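Side-chain contacts in Lmo1499 protein (Listeria monocytogenes, PDB 4IIW), which probably cleaves nascent peptidoglycan strands endolytically as a membrane-bound lytic transglycosylase, thereby ending their elongation: residues M91-D94 with Q95-K99; M241-S244 with V245-R249. One frame throughout, in Å; residues are numbered along the deposited sequence.

Contact 1 of 2, residues M91-D94 with Q95-K99; sequences MNTD and QIVKK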
loop_
_atom_site.group_PDB
_atom_site.type_symbol
_atom_site.label_atom_id
_atom_site.label_comp_id
_atom_site.label_asym_id
_atom_site.label_seq_id
_atom_site.Cartn_x
_atom_site.Cartn_y
_atom_site.Cartn_z
HETATM N N MSE B 91 2.235 1.235 19.784
HETATM C CA MSE B 91 0.800 1.445 19.929
HETATM C C MSE B 91 0.249 1.294 18.521
HETATM O O MSE B 91 0.736 1.915 17.578
HETATM C CB MSE B 91 0.505 2.845 20.509
HETATM C CG MSE B 91 -0.977 3.275 20.548
HETATM SE SE MSE B 91 -1.345 4.961 21.538
HETATM C CE MSE B 91 -0.997 4.284 23.320
ATOM N N ASN B 92 -0.723 0.412 18.380
ATOM C CA ASN B 92 -1.347 0.142 17.113
ATOM C C ASN B 92 -1.732 1.461 16.449
ATOM O O ASN B 92 -2.282 2.337 17.105
ATOM C CB ASN B 92 -2.581 -0.733 17.338
ATOM C CG ASN B 92 -3.371 -0.942 16.081
ATOM O OD1 ASN B 92 -4.472 -0.399 15.942
ATOM N ND2 ASN B 92 -2.791 -1.677 15.114
ATOM N N THR B 93 -1.441 1.590 15.153
ATOM C CA THR B 93 -1.723 2.800 14.382
ATOM C C THR B 93 -3.168 3.266 14.520
ATOM O O THR B 93 -3.445 4.468 14.580
ATOM C CB THR B 93 -1.444 2.560 12.858
ATOM O OG1 THR B 93 -0.195 1.889 12.704
ATOM C CG2 THR B 93 -1.451 3.878 12.047
ATOM N N ASP B 94 -4.094 2.315 14.541
ATOM C CA ASP B 94 -5.517 2.642 14.663
ATOM C C ASP B 94 -5.798 3.380 15.959
ATOM O O ASP B 94 -6.578 4.326 15.968
ATOM C CB ASP B 94 -6.388 1.386 14.624
ATOM C CG ASP B 94 -7.866 1.712 14.612
ATOM O OD1 ASP B 94 -8.273 2.573 13.784
ATOM O OD2 ASP B 94 -8.625 1.106 15.420
ATOM N N GLN B 95 -5.192 2.936 17.055
ATOM C CA GLN B 95 -5.407 3.591 18.336
ATOM C C GLN B 95 -4.845 4.991 18.307
ATOM O O GLN B 95 -5.477 5.914 18.815
ATOM C CB GLN B 95 -4.753 2.840 19.483
ATOM C CG GLN B 95 -5.284 1.439 19.686
ATOM C CD GLN B 95 -4.575 0.732 20.821
ATOM O OE1 GLN B 95 -3.998 -0.348 20.629
ATOM N NE2 GLN B 95 -4.563 1.364 22.011
ATOM N N ILE B 96 -3.668 5.164 17.708
ATOM C CA ILE B 96 -3.054 6.477 17.696
ATOM C C ILE B 96 -4.008 7.432 17.042
ATOM O O ILE B 96 -4.439 8.411 17.640
ATOM C CB ILE B 96 -1.724 6.518 16.948
ATOM C CG1 ILE B 96 -0.699 5.593 17.610
ATOM C CG2 ILE B 96 -1.192 7.923 16.951
ATOM C CD1 ILE B 96 0.588 5.394 16.803
ATOM N N VAL B 97 -4.377 7.094 15.815
ATOM C CA VAL B 97 -5.262 7.907 14.999
ATOM C C VAL B 97 -6.601 8.144 15.678
ATOM O O VAL B 97 -7.130 9.239 15.647
ATOM C CB VAL B 97 -5.416 7.234 13.627
ATOM C CG1 VAL B 97 -6.475 7.910 12.769
ATOM C CG2 VAL B 97 -4.055 7.224 12.940
ATOM N N LYS B 98 -7.108 7.128 16.348
ATOM C CA LYS B 98 -8.405 7.220 17.017
ATOM C C LYS B 98 -8.375 8.246 18.177
ATOM O O LYS B 98 -9.334 8.981 18.366
ATOM C CB LYS B 98 -8.835 5.824 17.478
ATOM C CG LYS B 98 -10.270 5.458 17.063
ATOM C CD LYS B 98 -10.437 3.916 16.923
ATOM C CE LYS B 98 -11.689 3.525 16.113
ATOM N NZ LYS B 98 -11.788 2.047 15.887
ATOM N N LYS B 99 -7.274 8.299 18.930
ATOM C CA LYS B 99 -7.105 9.299 19.999
ATOM C C LYS B 99 -7.104 10.719 19.434
ATOM O O LYS B 99 -7.738 11.615 19.982
ATOM C CB LYS B 99 -5.802 9.096 20.786
ATOM C CG LYS B 99 -5.855 8.138 21.982
ATOM C CD LYS B 99 -4.470 8.056 22.666
ATOM C CE LYS B 99 -4.508 7.434 24.069
ATOM N NZ LYS B 99 -5.101 8.344 25.089
#
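Met91, a selenomethionine in the chain, lays its side chain over Gln95 and Ile96 at the start of helix 93-102. Its CB comes no closer than 4.2 Å to Ile96 CG1. One bond further out, CG meets both residues, 3.8 Å from Ile96 CG1 and 3.9 Å from Gln95 CB. SE then keeps touch with the same Ile96 CG1, and the chain, straight as far as SE, bends there at chi3 (-70°). Met91 crosses Gln95 at about a right angle, while the tip of Ile96 reaches back so that its CD1 rests near the Met91 carbonyl oxygen. That oxygen also takes a hydrogen bond from Asn76 of the second subunit, and Ile96 leans on Val61 and Ile62 of its own chain.

Asn92 closes the helix end. With its CG turned away from its own N (chi1 174°), OD1 accepts a weak, bent bond from Asp94 N at 3.1 Å. Its backbone O receives Ile96 N at 3.2 Å, in the carbonyl plane, and more weakly Gln95 N. Gln95 stretches back alongside, OE1 coming within 3.6 Å of Asn92 CB. One turn on, Asp94 and Lys98 make a loose salt bridge, OD2 to NZ 3.3 Å, with the Lys98 methylenes running past the carboxylate. Thr93 and Val97 turn to another side, against Phe68 of helix 65-75, and Thr93 OG1 bonds to Tyr74 O of the second subunit. The whole is an Asn N-cap with an i to i+5 hydrophobic contact between the residue before the cap (N', Met91) and the fourth helical residue (N4, Ile96), the pattern of a hydrophobic staple.

Contact 2 of 2, residues M241-S244 with V245-R249; sequences MIAS and VFYNR
Ile242 and Phe246, one helical turn apart, run alongside each other in the same direction. The branch that touches is CG2 of Ile242, 3.7 Å from CE2 of the Phe246 ring and a little further from CD2. The ring also lies obliquely beside the Ile242 carbonyl oxygen, which approaches CD2 to 3.6 Å. Next along the helix, the Tyr247 ring lies obliquely by Ala243 O, whereas the methyl CB of Ala243 is only loosely near Tyr247 CE2, 4.5 Å away.

Ser244 turns its hydroxyl back onto the preceding turn. With chi1 at 72° OG is tucked in over the backbone, where it donates to Met241 O at 2.7 Å. The same oxygen takes Val245 N at 3.0 Å, so two donors grip it. Val245 CG2 flanks this pair, 3.6 Å from Met241 O. One turn on from Ser244, the backbone N of Asn248 bonds to Ser244 O at 2.8 Å.

Further out, loops and neighbouring helices fix these groups. Ser244 OG also pairs with Ser314 OG, the Asn248 amide is held through ND2 by Ser314 O and Tyr316 O, and the Tyr247 hydroxyl bonds to Ala308 O. Phe246 packs on Met225 and Ile228 of helix 219-232, and Ala243 on Ile229, while Ile242 meets Phe330 of strand 328-331. The Phe246 side chain lies about 4 Å from that of Glu232, the predicted catalytic residue at the end of helix 219-232. Side chains paired i to i+4 and a serine hydroxyl bonded to the carbonyl three residues back are regular alpha-helical features; here helix 239-251 is buried and borders the probable active site.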
loop_
_atom_site.group_PDB
_atom_site.type_symbol
_atom_site.label_atom_id
_atom_site.label_comp_id
_atom_site.label_asym_id
_atom_site.label_seq_id
_atom_site.Cartn_x
_atom_site.Cartn_y
_atom_site.Cartn_z
HETATM N N MSE B 241 13.783 47.306 42.048
HETATM C CA MSE B 241 14.314 48.426 41.270
HETATM C C MSE B 241 13.311 48.766 40.192
HETATM O O MSE B 241 13.046 49.933 39.929
HETATM C CB MSE B 241 15.667 48.112 40.618
HETATM C CG MSE B 241 16.885 48.314 41.501
HETATM SE SE MSE B 241 17.110 50.175 42.018
HETATM C CE MSE B 241 18.802 49.948 42.976
ATOM N N ILE B 242 12.753 47.749 39.557
ATOM C CA ILE B 242 11.731 47.991 38.560
ATOM C C ILE B 242 10.613 48.798 39.208
ATOM O O ILE B 242 10.137 49.788 38.646
ATOM C CB ILE B 242 11.159 46.696 38.002
ATOM C CG1 ILE B 242 12.218 45.985 37.159
ATOM C CG2 ILE B 242 9.925 46.975 37.145
ATOM C CD1 ILE B 242 11.793 44.572 36.694
ATOM N N ALA B 243 10.209 48.389 40.402
ATOM C CA ALA B 243 9.161 49.108 41.104
ATOM C C ALA B 243 9.560 50.563 41.369
ATOM O O ALA B 243 8.746 51.468 41.185
ATOM C CB ALA B 243 8.798 48.407 42.397
ATOM N N SER B 244 10.808 50.808 41.762
ATOM C CA SER B 244 11.221 52.173 42.070
ATOM C C SER B 244 11.150 53.068 40.850
ATOM O O SER B 244 10.803 54.236 40.966
ATOM C CB SER B 244 12.620 52.227 42.655
ATOM O OG SER B 244 13.588 51.946 41.677
ATOM N N VAL B 245 11.488 52.530 39.681
ATOM C CA VAL B 245 11.405 53.317 38.460
ATOM C C VAL B 245 9.978 53.793 38.279
ATOM O O VAL B 245 9.726 54.985 38.103
ATOM C CB VAL B 245 11.787 52.519 37.219
ATOM C CG1 VAL B 245 11.337 53.249 35.976
ATOM C CG2 VAL B 245 13.279 52.261 37.187
ATOM N N PHE B 246 9.038 52.860 38.341
ATOM C CA PHE B 246 7.651 53.218 38.144
ATOM C C PHE B 246 7.187 54.253 39.152
ATOM O O PHE B 246 6.584 55.253 38.770
ATOM C CB PHE B 246 6.744 52.002 38.144
ATOM C CG PHE B 246 6.933 51.096 36.951
ATOM C CD1 PHE B 246 7.047 51.619 35.669
ATOM C CD2 PHE B 246 6.905 49.719 37.095
ATOM C CE1 PHE B 246 7.195 50.789 34.566
ATOM C CE2 PHE B 246 7.035 48.892 35.998
ATOM C CZ PHE B 246 7.184 49.437 34.727
ATOM N N TYR B 247 7.472 54.048 40.428
ATOM C CA TYR B 247 7.069 55.051 41.403
ATOM C C TYR B 247 7.713 56.410 41.068
ATOM O O TYR B 247 7.043 57.449 41.095
ATOM C CB TYR B 247 7.345 54.606 42.847
ATOM C CG TYR B 247 6.357 53.554 43.339
ATOM C CD1 TYR B 247 5.015 53.876 43.539
ATOM C CD2 TYR B 247 6.761 52.250 43.622
ATOM C CE1 TYR B 247 4.096 52.920 43.985
ATOM C CE2 TYR B 247 5.852 51.289 44.081
ATOM C CZ TYR B 247 4.522 51.635 44.254
ATOM O OH TYR B 247 3.609 50.698 44.698
ATOM N N ASN B 248 8.991 56.398 40.708
ATOM C CA ASN B 248 9.681 57.634 40.369
ATOM C C ASN B 248 8.972 58.351 39.241
ATOM O O ASN B 248 8.727 59.561 39.328
ATOM C CB ASN B 248 11.139 57.384 39.990
ATOM C CG ASN B 248 11.999 57.002 41.175
ATOM O OD1 ASN B 248 11.562 57.067 42.317
ATOM N ND2 ASN B 248 13.244 56.624 40.905
ATOM N N ARG B 249 8.626 57.611 38.191
ATOM C CA ARG B 249 7.929 58.209 37.044
ATOM C C ARG B 249 6.581 58.782 37.468
ATOM O O ARG B 249 6.178 59.889 37.066
ATOM C CB ARG B 249 7.714 57.182 35.929
ATOM C CG ARG B 249 8.994 56.748 35.250
ATOM C CD ARG B 249 8.724 56.119 33.894
ATOM N NE ARG B 249 9.954 55.988 33.114
ATOM C CZ ARG B 249 10.003 55.845 31.788
ATOM N NH1 ARG B 249 8.890 55.828 31.057
ATOM N NH2 ARG B 249 11.180 55.747 31.180
#

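In the fold
Contact 1 comes first along the chain, at the start of helix 93-102, and contact 2 follows well after it within helix 239-251. Their centres are about 55 Å apart and their nearest atoms about 42 Å, on opposite sides of the chain's centre, so neither touches the other although both belong to the YceG-like part of the protein. Contact 1 lies in the region of the antiparallel pair 39-43 and 83-87, and it borders the second subunit. Contact 2 is buried between helix 219-232 and the antiparallel pair 318-321 and 328-331. The elongated chain thus has a subunit contact near one end and the predicted catalytic glutamate near the other.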